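Local coordinates for protein putative enoyl-CoA hydratase/isomerase (Acinetobacter baumannii, PDB 3FDU) that probably acts as an enoyl-CoA hydratase or isomerase of the crotonase superfamily, working on acyl-CoA thioesters, at residues A[26-31]-A[65-70]; A[113-118]-A[130-135]. The protein carries 4 engineered substitutions. All blocks are in the same frame, centred on the assembly; numbering follows the deposited sequence.

Interaction 1 (A[26-31]-A[65-70]); sequences KNALYG and GNDMKD
G65 O is gripped by two neighbours from segment 26-31: L29 N donates to it at 2.8 Å, and A28 CA brings a CA-H contact at 3.2 Å. In this region of the crotonase fold, two loops that each run into a helix are held together by a single beta bridge, L29 with N66. D67 N completes the bridge by bonding L29 O, also at 2.8 Å. The methyl of A28 lies against the opposing backbone, with CB 3.8 Å from D67 CA. G65 has a positive phi of 98° and a backbone turn at which a CB would press on the preceding carbonyl.

Around the bridge, the acidic side chains organise the helix starts. D67 is the N-cap of helix 68-76, and its CG, anti to the backbone N (chi1 -177°), places OD2 where D70 N points straight at it, 2.9 Å away. Its other oxygen, OD1, forms a salt bridge with R22, whose NH1 also bonds A28 O, so one guanidinium serves both loops. The N66 amide finds its hydrogen bonds outside the two segments, OD1 with the Y34 hydroxyl and ND2 with a glycerol probably from the crystallisation liquor. Y30 occupies the N-cap position of helix 31-46; its hydroxyl is hydrogen-bonded to H6 ND1, while its CB stays 4.0 Å from D70 OD2. That carboxylate oxygen links the two helix starts directly, accepting from G31 N at 3.2 Å, the amide arriving from above the carboxylate plane rather than within it.

Interaction 2 (A[113-118]-A[130-135]); sequences IGVTIL and ALFQIP
V115 wedges both of its methyls against segment 130-135, and each finds a different surface. CG2 sits 3.6 Å from Q133 O and 3.9 Å from F132 CB, and it also lies at the edge of the F132 ring, near the ring plane. CG1, anti to the backbone N (chi1 174°), is turned to I134, where it meets CD1 at 4.0 Å; the two side chains cross at about a right angle. Further along, L118 CD1 reaches F132 CE1 at 3.9 Å, again with the side chains roughly perpendicular. The interface is thus wholly apolar on the side-chain level, with V115 fitted between F132 and I134.

A second shell fixes these groups. The F132 ring meets that of F170 with planes only about 15° apart, and V106, A110 and V181 surround it further. L118 is backed by I104 of strand 102-106. The strand itself is clamped by its neighbours: L131 and Q133 exchange backbone hydrogen bonds with A110, F132 with F170. The Q133 amide turns from the helix, its OE1 held by K169 NZ and its NE2 by the carbonyl of A167. I117 N bonds I113 O at 3.0 Å, keeping the turn that carries V115 closed. L118 O forms a weak hydrogen bond with H158 NE2 of the second subunit, which brings the turn close to a subunit interface. A short helix that directly follows strand 109-111 and packs on the next strand of the same small sheet, 131-133, is part of the core of the spiral crotonase fold.

The two contacts come in series along the chain, 26-31 with 65-70 first and 113-118 with 130-135 afterwards, and their centres lie about 13 Å apart. Interaction 1 joins the loop after strand 15-20 to the start of helix 68-76 in a partly buried position, whereas interaction 2, between helix 113-116 and strand 131-133, is buried and nearer the chain centre (about 8 Å against about 13 Å, centre to centre). They meet at I113, whose CG2 packs 3.9 Å from L29 CD1. In crotonase enzymes, backbone N-H groups from these two regions form the oxyanion hole. N66 lies in interaction 1 and I113 begins the helix of interaction 2, so the probable hole lies where the contacts adjoin.

Interaction 1 (A[26-31]-A[65-70])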
ATOM      1  N   LYS A  26     -16.135  19.175 -21.466  1.00 24.87           N
ATOM      2  CA  LYS A  26     -14.894  18.507 -21.015  1.00 24.38           C
ATOM      3  C   LYS A  26     -15.165  17.096 -20.495  1.00 23.03           C
ATOM      4  O   LYS A  26     -14.632  16.691 -19.426  1.00 22.22           O
ATOM      5  CB  LYS A  26     -14.182  19.314 -19.940  1.00 26.50           C
ATOM      6  CG  LYS A  26     -13.673  20.658 -20.491  1.00 28.93           C
ATOM      7  CD  LYS A  26     -13.132  21.549 -19.392  1.00 33.96           C
ATOM      8  CE  LYS A  26     -11.753  21.121 -19.017  1.00 38.58           C
ATOM      9  NZ  LYS A  26     -10.798  22.292 -19.029  1.00 42.49           N
ATOM     10  N   ASN A  27     -15.981  16.372 -21.255  1.00 19.71           N
ATOM     11  CA  ASN A  27     -16.171  14.955 -20.994  1.00 21.37           C
ATOM     12  C   ASN A  27     -16.864  14.660 -19.643  1.00 20.95           C
ATOM     13  O   ASN A  27     -16.737  13.550 -19.084  1.00 20.67           O
ATOM     14  CB  ASN A  27     -14.817  14.224 -21.111  1.00 18.48           C
ATOM     15  CG  ASN A  27     -14.447  13.933 -22.581  1.00 20.43           C
ATOM     16  OD1 ASN A  27     -15.146  14.389 -23.477  1.00 18.58           O
ATOM     17  ND2 ASN A  27     -13.343  13.187 -22.824  1.00 18.81           N
ATOM     18  N   ALA A  28     -17.582  15.632 -19.102  1.00 20.66           N
ATOM     19  CA  ALA A  28     -18.462  15.305 -17.941  1.00 21.09           C
ATOM     20  C   ALA A  28     -19.421  14.184 -18.306  1.00 21.34           C
ATOM     21  O   ALA A  28     -19.949  14.152 -19.427  1.00 22.00           O
ATOM     22  CB  ALA A  28     -19.261  16.566 -17.395  1.00 20.93           C
ATOM     23  N   LEU A  29     -19.670  13.270 -17.363  1.00 21.37           N
ATOM     24  CA  LEU A  29     -20.503  12.092 -17.671  1.00 22.51           C
ATOM     25  C   LEU A  29     -21.916  12.228 -17.109  1.00 22.33           C
ATOM     26  O   LEU A  29     -22.079  12.611 -15.985  1.00 21.60           O
ATOM     27  CB  LEU A  29     -19.869  10.808 -17.126  1.00 22.03           C
ATOM     28  CG  LEU A  29     -18.434  10.631 -17.639  1.00 20.04           C
ATOM     29  CD1 LEU A  29     -17.722   9.471 -16.946  1.00 22.71           C
ATOM     30  CD2 LEU A  29     -18.409  10.421 -19.190  1.00 21.88           C
ATOM     31  N   TYR A  30     -22.918  11.915 -17.930  1.00 24.22           N
ATOM     32  CA  TYR A  30     -24.314  11.879 -17.491  1.00 23.67           C
ATOM     33  C   TYR A  30     -24.798  10.429 -17.375  1.00 23.72           C
ATOM     34  O   TYR A  30     -24.175   9.520 -17.925  1.00 25.13           O
ATOM     35  CB  TYR A  30     -25.199  12.720 -18.445  1.00 24.22           C
ATOM     36  CG  TYR A  30     -25.057  12.396 -19.946  1.00 22.98           C
ATOM     37  CD1 TYR A  30     -25.923  11.517 -20.570  1.00 23.53           C
ATOM     38  CD2 TYR A  30     -24.074  12.987 -20.714  1.00 23.98           C
ATOM     39  CE1 TYR A  30     -25.808  11.227 -21.925  1.00 24.31           C
ATOM     40  CE2 TYR A  30     -23.940  12.699 -22.089  1.00 23.90           C
ATOM     41  CZ  TYR A  30     -24.828  11.833 -22.675  1.00 23.58           C
ATOM     42  OH  TYR A  30     -24.723  11.544 -24.012  1.00 27.13           O
ATOM     43  N   GLY A  31     -25.927  10.228 -16.697  1.00 24.64           N
ATOM     44  CA  GLY A  31     -26.512   8.904 -16.421  1.00 25.39           C
ATOM     45  C   GLY A  31     -26.337   7.864 -17.511  1.00 26.68           C
ATOM     46  O   GLY A  31     -25.695   6.793 -17.312  1.00 26.14           O
ATOM     47  N   GLY A  65     -15.725  14.639 -14.651  1.00 21.48           N
ATOM     48  CA  GLY A  65     -16.520  14.068 -13.521  1.00 22.23           C
ATOM     49  C   GLY A  65     -18.025  14.004 -13.796  1.00 22.20           C
ATOM     50  O   GLY A  65     -18.466  14.136 -14.933  1.00 22.42           O
ATOM     51  N   ASN A  66     -18.824  13.804 -12.747  1.00 23.12           N
ATOM     52  CA  ASN A  66     -20.287  13.709 -12.900  1.00 24.15           C
ATOM     53  C   ASN A  66     -20.831  15.043 -13.457  1.00 23.73           C
ATOM     54  O   ASN A  66     -20.501  16.083 -12.952  1.00 25.31           O
ATOM     55  CB  ASN A  66     -20.917  13.432 -11.528  1.00 23.50           C
ATOM     56  CG  ASN A  66     -22.342  13.045 -11.620  1.00 24.99           C
ATOM     57  OD1 ASN A  66     -22.736  12.298 -12.537  1.00 24.71           O
ATOM     58  ND2 ASN A  66     -23.168  13.539 -10.662  1.00 22.82           N
ATOM     59  N   ASP A  67     -21.655  14.996 -14.498  1.00 23.54           N
ATOM     60  CA  ASP A  67     -22.269  16.206 -15.045  1.00 23.07           C
ATOM     61  C   ASP A  67     -23.154  16.946 -14.012  1.00 24.41           C
ATOM     62  O   ASP A  67     -24.148  16.363 -13.447  1.00 20.61           O
ATOM     63  CB  ASP A  67     -23.066  15.814 -16.273  1.00 23.29           C
ATOM     64  CG  ASP A  67     -23.699  17.019 -16.975  1.00 27.17           C
ATOM     65  OD1 ASP A  67     -23.108  17.458 -17.967  1.00 28.84           O
ATOM     66  OD2 ASP A  67     -24.766  17.513 -16.529  1.00 28.14           O
ATOM     67  N   MET A  68     -22.819  18.221 -13.752  1.00 23.63           N
ATOM     68  CA  MET A  68     -23.435  18.880 -12.594  1.00 26.93           C
ATOM     69  C   MET A  68     -24.916  19.224 -12.854  1.00 27.30           C
ATOM     70  O   MET A  68     -25.756  19.151 -11.961  1.00 26.01           O
ATOM     71  CB  MET A  68     -22.596  20.073 -12.064  1.00 26.99           C
ATOM     72  CG  MET A  68     -22.870  20.337 -10.564  1.00 32.70           C
ATOM     73  SD  MET A  68     -22.069  19.227  -9.373  1.00 34.62           S
ATOM     74  CE  MET A  68     -21.551  17.725 -10.137  1.00 31.35           C
ATOM     75  N   LYS A  69     -25.246  19.559 -14.090  1.00 29.41           N
ATOM     76  CA  LYS A  69     -26.630  19.810 -14.436  1.00 31.44           C
ATOM     77  C   LYS A  69     -27.481  18.565 -14.176  1.00 31.09           C
ATOM     78  O   LYS A  69     -28.495  18.654 -13.491  1.00 32.56           O
ATOM     79  CB  LYS A  69     -26.759  20.223 -15.893  1.00 32.12           C
ATOM     80  CG  LYS A  69     -27.104  21.690 -16.019  1.00 38.25           C
ATOM     81  CD  LYS A  69     -26.351  22.375 -17.163  1.00 43.88           C
ATOM     82  CE  LYS A  69     -26.271  23.877 -16.904  1.00 47.69           C
ATOM     83  NZ  LYS A  69     -25.313  24.520 -17.860  1.00 52.34           N
ATOM     84  N   ASP A  70     -27.041  17.426 -14.715  1.00 28.74           N
ATOM     85  CA  ASP A  70     -27.632  16.105 -14.466  1.00 29.21           C
ATOM     86  C   ASP A  70     -27.750  15.856 -12.957  1.00 27.91           C
ATOM     87  O   ASP A  70     -28.813  15.439 -12.460  1.00 28.71           O
ATOM     88  CB  ASP A  70     -26.734  15.037 -15.122  1.00 30.15           C
ATOM     89  CG  ASP A  70     -27.389  13.667 -15.253  1.00 34.56           C
ATOM     90  OD1 ASP A  70     -28.448  13.555 -15.886  1.00 41.84           O
ATOM     91  OD2 ASP A  70     -26.792  12.674 -14.808  1.00 37.98           O
TER

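Interaction 2 (A[113-118]-A[130-135])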
ATOM      1  N   ILE A 113     -15.186  10.307 -10.544  1.00 21.76           N
ATOM      2  CA  ILE A 113     -15.041   9.068 -11.280  1.00 21.95           C
ATOM      3  C   ILE A 113     -13.796   9.009 -12.218  1.00 21.53           C
ATOM      4  O   ILE A 113     -13.335   7.927 -12.547  1.00 21.57           O
ATOM      5  CB  ILE A 113     -16.298   8.789 -12.127  1.00 23.29           C
ATOM      6  CG1 ILE A 113     -16.198   7.370 -12.705  1.00 26.93           C
ATOM      7  CG2 ILE A 113     -16.428   9.810 -13.264  1.00 21.12           C
ATOM      8  CD1 ILE A 113     -17.388   6.524 -12.443  1.00 28.25           C
ATOM      9  N   GLY A 114     -13.272  10.159 -12.658  1.00 20.59           N
ATOM     10  CA  GLY A 114     -12.020  10.191 -13.440  1.00 19.09           C
ATOM     11  C   GLY A 114     -10.827   9.679 -12.645  1.00 18.18           C
ATOM     12  O   GLY A 114      -9.874   9.144 -13.241  1.00 19.31           O
ATOM     13  N   VAL A 115     -10.872   9.800 -11.320  1.00 16.52           N
ATOM     14  CA  VAL A 115      -9.878   9.159 -10.456  1.00 17.68           C
ATOM     15  C   VAL A 115     -10.320   7.734 -10.010  1.00 17.28           C
ATOM     16  O   VAL A 115      -9.494   6.818 -10.004  1.00 18.12           O
ATOM     17  CB  VAL A 115      -9.590   9.962  -9.156  1.00 17.02           C
ATOM     18  CG1 VAL A 115      -8.651   9.178  -8.185  1.00 18.87           C
ATOM     19  CG2 VAL A 115      -8.876  11.277  -9.449  1.00 19.82           C
ATOM     20  N   THR A 116     -11.575   7.551  -9.570  1.00 16.27           N
ATOM     21  CA  THR A 116     -11.933   6.214  -9.008  1.00 18.59           C
ATOM     22  C   THR A 116     -11.951   5.080 -10.057  1.00 18.47           C
ATOM     23  O   THR A 116     -11.708   3.932  -9.708  1.00 19.59           O
ATOM     24  CB  THR A 116     -13.247   6.248  -8.256  1.00 18.57           C
ATOM     25  OG1 THR A 116     -14.284   6.610  -9.171  1.00 20.94           O
ATOM     26  CG2 THR A 116     -13.189   7.254  -7.082  1.00 20.53           C
ATOM     27  N   ILE A 117     -12.230   5.399 -11.321  1.00 17.30           N
ATOM     28  CA  ILE A 117     -12.137   4.403 -12.377  1.00 18.41           C
ATOM     29  C   ILE A 117     -10.683   3.914 -12.591  1.00 18.86           C
ATOM     30  O   ILE A 117     -10.467   2.771 -13.008  1.00 19.25           O
ATOM     31  CB  ILE A 117     -12.779   4.874 -13.724  1.00 18.85           C
ATOM     32  CG1 ILE A 117     -13.028   3.647 -14.609  1.00 21.13           C
ATOM     33  CG2 ILE A 117     -11.836   5.858 -14.457  1.00 17.88           C
ATOM     34  CD1 ILE A 117     -14.291   3.574 -15.313  1.00 25.44           C
ATOM     35  N   LEU A 118      -9.690   4.750 -12.266  1.00 18.29           N
ATOM     36  CA  LEU A 118      -8.270   4.358 -12.368  1.00 17.46           C
ATOM     37  C   LEU A 118      -7.971   3.184 -11.454  1.00 17.28           C
ATOM     38  O   LEU A 118      -7.080   2.364 -11.737  1.00 16.46           O
ATOM     39  CB  LEU A 118      -7.353   5.530 -11.974  1.00 17.99           C
ATOM     40  CG  LEU A 118      -7.586   6.806 -12.785  1.00 15.90           C
ATOM     41  CD1 LEU A 118      -6.567   7.829 -12.336  1.00 18.47           C
ATOM     42  CD2 LEU A 118      -7.488   6.469 -14.307  1.00 13.26           C
ATOM     43  N   ALA A 130      -2.193  16.387 -16.891  1.00 19.23           N
ATOM     44  CA  ALA A 130      -3.247  15.773 -16.088  1.00 19.63           C
ATOM     45  C   ALA A 130      -3.498  16.488 -14.753  1.00 19.97           C
ATOM     46  O   ALA A 130      -2.579  16.785 -14.004  1.00 21.15           O
ATOM     47  CB  ALA A 130      -2.939  14.325 -15.864  1.00 18.61           C
ATOM     48  N   LEU A 131      -4.767  16.737 -14.456  1.00 19.39           N
ATOM     49  CA  LEU A 131      -5.133  17.400 -13.224  1.00 19.57           C
ATOM     50  C   LEU A 131      -6.239  16.584 -12.575  1.00 19.21           C
ATOM     51  O   LEU A 131      -7.342  16.486 -13.112  1.00 20.73           O
ATOM     52  CB  LEU A 131      -5.635  18.840 -13.493  1.00 19.81           C
ATOM     53  CG  LEU A 131      -4.506  19.838 -13.889  1.00 20.27           C
ATOM     54  CD1 LEU A 131      -5.201  21.137 -14.289  1.00 24.22           C
ATOM     55  CD2 LEU A 131      -3.431  20.051 -12.768  1.00 21.63           C
ATOM     56  N   PHE A 132      -5.945  16.035 -11.417  1.00 19.16           N
ATOM     57  CA  PHE A 132      -6.840  15.069 -10.771  1.00 18.25           C
ATOM     58  C   PHE A 132      -7.545  15.696  -9.555  1.00 18.25           C
ATOM     59  O   PHE A 132      -7.010  16.578  -8.900  1.00 17.21           O
ATOM     60  CB  PHE A 132      -6.056  13.861 -10.268  1.00 18.31           C
ATOM     61  CG  PHE A 132      -5.232  13.139 -11.324  1.00 18.84           C
ATOM     62  CD1 PHE A 132      -5.770  12.054 -12.010  1.00 20.77           C
ATOM     63  CD2 PHE A 132      -3.912  13.505 -11.582  1.00 18.96           C
ATOM     64  CE1 PHE A 132      -5.014  11.360 -12.965  1.00 20.47           C
ATOM     65  CE2 PHE A 132      -3.138  12.825 -12.550  1.00 20.34           C
ATOM     66  CZ  PHE A 132      -3.686  11.749 -13.250  1.00 20.78           C
ATOM     67  N   GLN A 133      -8.714  15.149  -9.200  1.00 18.20           N
ATOM     68  CA  GLN A 133      -9.365  15.564  -7.964  1.00 17.74           C
ATOM     69  C   GLN A 133     -10.411  14.533  -7.557  1.00 18.62           C
ATOM     70  O   GLN A 133     -11.053  13.927  -8.424  1.00 18.23           O
ATOM     71  CB  GLN A 133     -10.047  16.939  -8.154  1.00 17.35           C
ATOM     72  CG  GLN A 133     -10.651  17.515  -6.802  1.00 18.85           C
ATOM     73  CD  GLN A 133     -11.483  18.755  -7.115  1.00 22.18           C
ATOM     74  OE1 GLN A 133     -11.868  18.956  -8.268  1.00 21.31           O
ATOM     75  NE2 GLN A 133     -11.712  19.592  -6.122  1.00 21.96           N
ATOM     76  N   ILE A 134     -10.542  14.295  -6.236  1.00 19.65           N
ATOM     77  CA  ILE A 134     -11.662  13.532  -5.670  1.00 19.08           C
ATOM     78  C   ILE A 134     -12.486  14.504  -4.835  1.00 18.72           C
ATOM     79  O   ILE A 134     -12.215  14.720  -3.655  1.00 20.15           O
ATOM     80  CB  ILE A 134     -11.159  12.403  -4.721  1.00 19.55           C
ATOM     81  CG1 ILE A 134      -9.921  11.734  -5.337  1.00 19.78           C
ATOM     82  CG2 ILE A 134     -12.265  11.312  -4.489  1.00 18.84           C
ATOM     83  CD1 ILE A 134      -9.428  10.535  -4.536  1.00 20.50           C
ATOM     84  N   PRO A 135     -13.460  15.122  -5.446  1.00 19.79           N
ATOM     85  CA  PRO A 135     -14.194  16.228  -4.807  1.00 19.82           C
ATOM     86  C   PRO A 135     -15.357  15.800  -3.937  1.00 19.66           C
ATOM     87  O   PRO A 135     -16.081  16.690  -3.413  1.00 20.99           O
ATOM     88  CB  PRO A 135     -14.744  17.013  -6.010  1.00 20.51           C
ATOM     89  CG  PRO A 135     -14.932  15.958  -7.068  1.00 21.36           C
ATOM     90  CD  PRO A 135     -13.837  14.929  -6.854  1.00 20.05           C
TER